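PDB 1O12: N-acetylglucosamine-6-phosphate deacetylase from Thermotoga maritima, which probably removes the acetyl group from N-acetylglucosamine 6-phosphate as a metal-dependent hydrolase of the amidohydrolase superfamily. Local coordinates for residues 20-34 / 342-354. Numbering follows the deposited sequence.
Sequences IVDPIDGEFTGDVEI and RGRIAEGTRADLV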
loop_
_atom_site.group_PDB
_atom_site.type_symbol
_atom_site.label_atom_id
_atom_site.label_comp_id
_atom_site.label_asym_id
_atom_site.label_seq_id
_atom_site.Cartn_x
_atom_site.Cartn_y
_atom_site.Cartn_z
ATOM N N ILE A 20 -31.568 9.590 -2.123
ATOM C CA ILE A 20 -31.477 8.304 -1.429
ATOM C C ILE A 20 -30.107 7.656 -1.672
ATOM O O ILE A 20 -29.650 7.558 -2.813
ATOM C CB ILE A 20 -32.543 7.335 -1.940
ATOM C CG1 ILE A 20 -33.920 7.968 -1.773
ATOM C CG2 ILE A 20 -32.428 5.976 -1.211
ATOM C CD1 ILE A 20 -35.000 7.288 -2.659
ATOM N N VAL A 21 -29.471 7.185 -0.612
ATOM C CA VAL A 21 -28.176 6.582 -0.780
ATOM C C VAL A 21 -28.102 5.211 -0.170
ATOM O O VAL A 21 -28.151 5.072 1.044
ATOM C CB VAL A 21 -27.078 7.439 -0.137
ATOM C CG1 VAL A 21 -25.741 6.878 -0.464
ATOM C CG2 VAL A 21 -27.204 8.893 -0.585
ATOM N N ASP A 22 -27.993 4.202 -1.027
ATOM C CA ASP A 22 -27.861 2.816 -0.609
ATOM C C ASP A 22 -26.464 2.326 -1.069
ATOM O O ASP A 22 -26.033 2.589 -2.195
ATOM C CB ASP A 22 -28.972 1.954 -1.241
ATOM C CG ASP A 22 -28.962 0.517 -0.736
ATOM O OD1 ASP A 22 -29.331 0.291 0.427
ATOM O OD2 ASP A 22 -28.567 -0.387 -1.497
ATOM N N PRO A 23 -25.750 1.606 -0.203
ATOM C CA PRO A 23 -24.414 1.070 -0.473
ATOM C C PRO A 23 -24.393 0.145 -1.670
ATOM O O PRO A 23 -23.360 -0.031 -2.301
ATOM C CB PRO A 23 -24.088 0.266 0.774
ATOM C CG PRO A 23 -25.047 0.777 1.810
ATOM C CD PRO A 23 -26.287 1.062 1.047
ATOM N N ILE A 24 -25.528 -0.471 -1.968
ATOM C CA ILE A 24 -25.572 -1.430 -3.060
ATOM C C ILE A 24 -26.304 -0.971 -4.307
ATOM O O ILE A 24 -25.841 -1.179 -5.417
ATOM C CB ILE A 24 -26.180 -2.764 -2.563
ATOM C CG1 ILE A 24 -25.214 -3.428 -1.578
ATOM C CG2 ILE A 24 -26.431 -3.709 -3.729
ATOM C CD1 ILE A 24 -25.793 -4.660 -0.931
ATOM N N ASP A 25 -27.447 -0.339 -4.118
ATOM C CA ASP A 25 -28.228 0.123 -5.232
ATOM C C ASP A 25 -27.793 1.491 -5.735
ATOM O O ASP A 25 -28.330 1.986 -6.717
ATOM C CB ASP A 25 -29.724 0.119 -4.851
ATOM C CG ASP A 25 -30.237 -1.279 -4.531
ATOM O OD1 ASP A 25 -29.807 -2.243 -5.222
ATOM O OD2 ASP A 25 -31.065 -1.423 -3.601
ATOM N N GLY A 26 -26.828 2.119 -5.082
ATOM C CA GLY A 26 -26.390 3.427 -5.559
ATOM C C GLY A 26 -27.182 4.588 -4.979
ATOM O O GLY A 26 -27.935 4.414 -4.008
ATOM N N GLU A 27 -27.001 5.774 -5.560
ATOM C CA GLU A 27 -27.690 6.968 -5.098
ATOM C C GLU A 27 -28.674 7.491 -6.137
ATOM O O GLU A 27 -28.377 7.510 -7.312
ATOM C CB GLU A 27 -26.683 8.049 -4.738
ATOM C CG GLU A 27 -25.613 8.180 -5.754
ATOM C CD GLU A 27 -24.412 8.875 -5.205
ATOM O OE1 GLU A 27 -24.430 10.119 -5.153
ATOM O OE2 GLU A 27 -23.461 8.170 -4.803
ATOM N N PHE A 28 -29.848 7.923 -5.685
ATOM C CA PHE A 28 -30.868 8.403 -6.607
ATOM C C PHE A 28 -31.989 9.150 -5.901
ATOM O O PHE A 28 -32.258 8.908 -4.722
ATOM C CB PHE A 28 -31.429 7.209 -7.365
ATOM C CG PHE A 28 -31.877 6.091 -6.477
ATOM C CD1 PHE A 28 -33.102 6.156 -5.816
ATOM C CD2 PHE A 28 -31.063 4.973 -6.283
ATOM C CE1 PHE A 28 -33.510 5.125 -4.971
ATOM C CE2 PHE A 28 -31.466 3.931 -5.437
ATOM C CZ PHE A 28 -32.689 4.009 -4.781
ATOM N N THR A 29 -32.635 10.063 -6.615
ATOM C CA THR A 29 -33.731 10.826 -6.027
ATOM C C THR A 29 -34.961 9.950 -5.953
ATOM O O THR A 29 -35.194 9.104 -6.822
ATOM C CB THR A 29 -34.079 12.073 -6.846
ATOM O OG1 THR A 29 -34.519 11.678 -8.154
ATOM C CG2 THR A 29 -32.876 12.975 -6.969
ATOM N N GLY A 30 -35.742 10.151 -4.905
ATOM C CA GLY A 30 -36.950 9.364 -4.712
ATOM C C GLY A 30 -37.578 9.590 -3.339
ATOM O O GLY A 30 -37.326 10.608 -2.677
ATOM N N ASP A 31 -38.403 8.641 -2.911
ATOM C CA ASP A 31 -39.081 8.722 -1.618
ATOM C C ASP A 31 -38.903 7.376 -0.916
ATOM O O ASP A 31 -38.785 6.331 -1.582
ATOM C CB ASP A 31 -40.587 9.005 -1.808
ATOM C CG ASP A 31 -40.867 10.253 -2.665
ATOM O OD1 ASP A 31 -42.024 10.416 -3.148
ATOM O OD2 ASP A 31 -39.945 11.074 -2.865
ATOM N N VAL A 32 -38.851 7.413 0.419
ATOM C CA VAL A 32 -38.700 6.201 1.221
ATOM C C VAL A 32 -39.899 6.116 2.170
ATOM O O VAL A 32 -40.297 7.107 2.793
ATOM C CB VAL A 32 -37.362 6.182 2.044
ATOM C CG1 VAL A 32 -37.293 4.913 2.913
ATOM C CG2 VAL A 32 -36.163 6.234 1.120
ATOM N N GLU A 33 -40.467 4.921 2.259
ATOM C CA GLU A 33 -41.633 4.665 3.086
ATOM C C GLU A 33 -41.309 3.761 4.265
ATOM O O GLU A 33 -40.815 2.641 4.097
ATOM C CB GLU A 33 -42.713 4.020 2.234
ATOM C CG GLU A 33 -44.125 4.432 2.584
ATOM C CD GLU A 33 -45.122 3.949 1.529
ATOM O OE1 GLU A 33 -45.316 2.708 1.403
ATOM O OE2 GLU A 33 -45.699 4.812 0.818
ATOM N N ILE A 34 -41.626 4.268 5.451
ATOM C CA ILE A 34 -41.388 3.598 6.723
ATOM C C ILE A 34 -42.666 3.200 7.449
ATOM O O ILE A 34 -43.519 4.044 7.732
ATOM C CB ILE A 34 -40.611 4.511 7.650
ATOM C CG1 ILE A 34 -39.365 5.031 6.920
ATOM C CG2 ILE A 34 -40.277 3.774 8.917
ATOM C CD1 ILE A 34 -38.523 5.958 7.742
ATOM N N ARG A 342 -29.700 -3.804 8.506
ATOM C CA ARG A 342 -29.259 -2.460 8.862
ATOM C C ARG A 342 -28.265 -2.054 7.768
ATOM O O ARG A 342 -27.889 -2.883 6.954
ATOM C CB ARG A 342 -28.552 -2.506 10.215
ATOM C CG ARG A 342 -29.062 -1.560 11.264
ATOM C CD ARG A 342 -30.433 -1.944 11.752
ATOM N NE ARG A 342 -30.458 -3.215 12.479
ATOM C CZ ARG A 342 -29.839 -3.438 13.634
ATOM N NH1 ARG A 342 -29.130 -2.470 14.205
ATOM N NH2 ARG A 342 -29.945 -4.625 14.227
ATOM N N GLY A 343 -27.864 -0.788 7.745
ATOM C CA GLY A 343 -26.894 -0.312 6.764
ATOM C C GLY A 343 -27.415 -0.258 5.341
ATOM O O GLY A 343 -26.653 -0.248 4.380
ATOM N N ARG A 344 -28.730 -0.205 5.207
ATOM C CA ARG A 344 -29.347 -0.178 3.900
ATOM C C ARG A 344 -30.596 0.687 3.903
ATOM O O ARG A 344 -31.166 0.989 4.956
ATOM C CB ARG A 344 -29.762 -1.602 3.494
ATOM C CG ARG A 344 -28.619 -2.621 3.365
ATOM C CD ARG A 344 -27.783 -2.325 2.138
ATOM N NE ARG A 344 -28.541 -2.339 0.881
ATOM C CZ ARG A 344 -29.078 -3.426 0.312
ATOM N NH1 ARG A 344 -28.958 -4.625 0.887
ATOM N NH2 ARG A 344 -29.710 -3.316 -0.865
ATOM N N ILE A 345 -30.979 1.100 2.702
ATOM C CA ILE A 345 -32.203 1.837 2.466
ATOM C C ILE A 345 -32.793 1.029 1.335
ATOM O O ILE A 345 -32.711 1.415 0.172
ATOM C CB ILE A 345 -32.025 3.277 1.956
ATOM C CG1 ILE A 345 -31.322 4.145 3.007
ATOM C CG2 ILE A 345 -33.428 3.865 1.666
ATOM C CD1 ILE A 345 -31.293 5.645 2.645
ATOM N N ALA A 346 -33.354 -0.114 1.701
ATOM C CA ALA A 346 -33.977 -1.035 0.764
ATOM C C ALA A 346 -35.211 -1.671 1.426
ATOM O O ALA A 346 -35.271 -1.859 2.637
ATOM C CB ALA A 346 -32.963 -2.129 0.360
ATOM N N GLU A 347 -36.194 -2.015 0.618
ATOM C CA GLU A 347 -37.394 -2.636 1.138
ATOM C C GLU A 347 -37.113 -3.899 1.947
ATOM O O GLU A 347 -36.371 -4.779 1.516
ATOM C CB GLU A 347 -38.342 -2.925 -0.014
ATOM C CG GLU A 347 -39.069 -1.672 -0.431
ATOM C CD GLU A 347 -39.747 -1.780 -1.777
ATOM O OE1 GLU A 347 -40.207 -2.905 -2.104
ATOM O OE2 GLU A 347 -39.826 -0.734 -2.484
ATOM N N GLY A 348 -37.693 -3.954 3.143
ATOM C CA GLY A 348 -37.531 -5.103 4.009
ATOM C C GLY A 348 -36.570 -4.923 5.162
ATOM O O GLY A 348 -36.512 -5.760 6.064
ATOM N N THR A 349 -35.819 -3.830 5.161
ATOM C CA THR A 349 -34.843 -3.607 6.221
ATOM C C THR A 349 -35.288 -2.610 7.308
ATOM O O THR A 349 -36.308 -1.927 7.175
ATOM C CB THR A 349 -33.520 -3.140 5.608
ATOM O OG1 THR A 349 -33.692 -1.828 5.056
ATOM C CG2 THR A 349 -33.086 -4.091 4.491
ATOM N N ARG A 350 -34.508 -2.536 8.385
ATOM C CA ARG A 350 -34.805 -1.635 9.487
ATOM C C ARG A 350 -34.645 -0.157 9.129
ATOM O O ARG A 350 -33.673 0.248 8.478
ATOM C CB ARG A 350 -33.910 -1.953 10.691
ATOM C CG ARG A 350 -33.947 -3.412 11.117
ATOM C CD ARG A 350 -35.255 -3.800 11.785
ATOM N NE ARG A 350 -35.214 -3.648 13.244
ATOM C CZ ARG A 350 -34.433 -4.349 14.083
ATOM N NH1 ARG A 350 -33.589 -5.286 13.632
ATOM N NH2 ARG A 350 -34.508 -4.110 15.396
ATOM N N ALA A 351 -35.594 0.655 9.587
ATOM C CA ALA A 351 -35.526 2.075 9.312
ATOM C C ALA A 351 -34.588 2.872 10.236
ATOM O O ALA A 351 -35.037 3.703 11.012
ATOM C CB ALA A 351 -36.923 2.691 9.319
ATOM N N ASP A 352 -33.287 2.590 10.174
ATOM C CA ASP A 352 -32.323 3.388 10.944
ATOM C C ASP A 352 -31.752 4.285 9.839
ATOM O O ASP A 352 -31.047 3.820 8.927
ATOM C CB ASP A 352 -31.231 2.513 11.585
ATOM C CG ASP A 352 -31.750 1.690 12.788
ATOM O OD1 ASP A 352 -32.885 1.952 13.254
ATOM O OD2 ASP A 352 -31.016 0.787 13.273
ATOM N N LEU A 353 -32.089 5.570 9.897
ATOM C CA LEU A 353 -31.671 6.489 8.849
ATOM C C LEU A 353 -31.173 7.828 9.342
ATOM O O LEU A 353 -31.460 8.229 10.465
ATOM C CB LEU A 353 -32.847 6.745 7.922
ATOM C CG LEU A 353 -33.608 5.555 7.363
ATOM C CD1 LEU A 353 -35.040 5.969 7.047
ATOM C CD2 LEU A 353 -32.883 5.038 6.130
ATOM N N VAL A 354 -30.411 8.514 8.492
ATOM C CA VAL A 354 -29.945 9.839 8.826
ATOM C C VAL A 354 -30.170 10.747 7.621
ATOM O O VAL A 354 -29.823 10.405 6.484
ATOM C CB VAL A 354 -28.447 9.854 9.233
ATOM C CG1 VAL A 354 -27.577 9.254 8.131
ATOM C CG2 VAL A 354 -28.015 11.289 9.574
HETATM O O HOH W 1 -32.945 0.370 -2.388
#
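Asp-22 and Arg-344 form a two-pronged, side-on salt bridge: NE of Arg-344 lies 2.8 Å from OD1 of Asp-22, and NH2 of Arg-344 lies 3.2 Å from OD2 of Asp-22. The grip is skewed, the carboxylate and guanidinium planes being 51° apart. The carboxylate, swung out by a CG that stands opposite the backbone N (chi1 -175°), also offers the anti lone pair of OD1 to the backbone N of Ile-345, at 2.9 Å and nearly straight (174°). OD2 also accepts from the amide of Ile-24, closing an Asx turn, and from that of Asp-25, which extends it to an Asx motif; these bonds tie the turn after strand 18-22 back to the carboxylate. Replacing this aspartate by an alanine is likely to strip the Arg-344 guanidinium of its nearer counter-charge and leave the amides of Ile-345, Ile-24 and Asp-25 without their acceptor, so that the turn could shift.

OD2 of Asp-25 adds a longer charge contact, 3.6 Å from NH2 of Arg-344, and a water links that oxygen to the Ile-345 carbonyl. Over one guanidinium face sits CD1 of Ile-24, 3.7 Å from CZ of Arg-344.

A second group of contacts is apolar. CG2 of Ile-345 meets CG2 of Ile-20 and CG2 of Val-32, each at 3.7 Å, thereby touching both arms of the hairpin. Further along, CG2 of Ile-34 is 3.5 Å from CB of Ala-351, while Ile-34 and Leu-353 meet tip to tip through their CD1 atoms.

The contact lies away from the metal site, in the beta-rich region built from both chain termini. Leu-53 of strand 52-59 touches Val-32 and Ile-345, and Tyr-331 of helix 322-336 packs on Pro-23 and Ile-24.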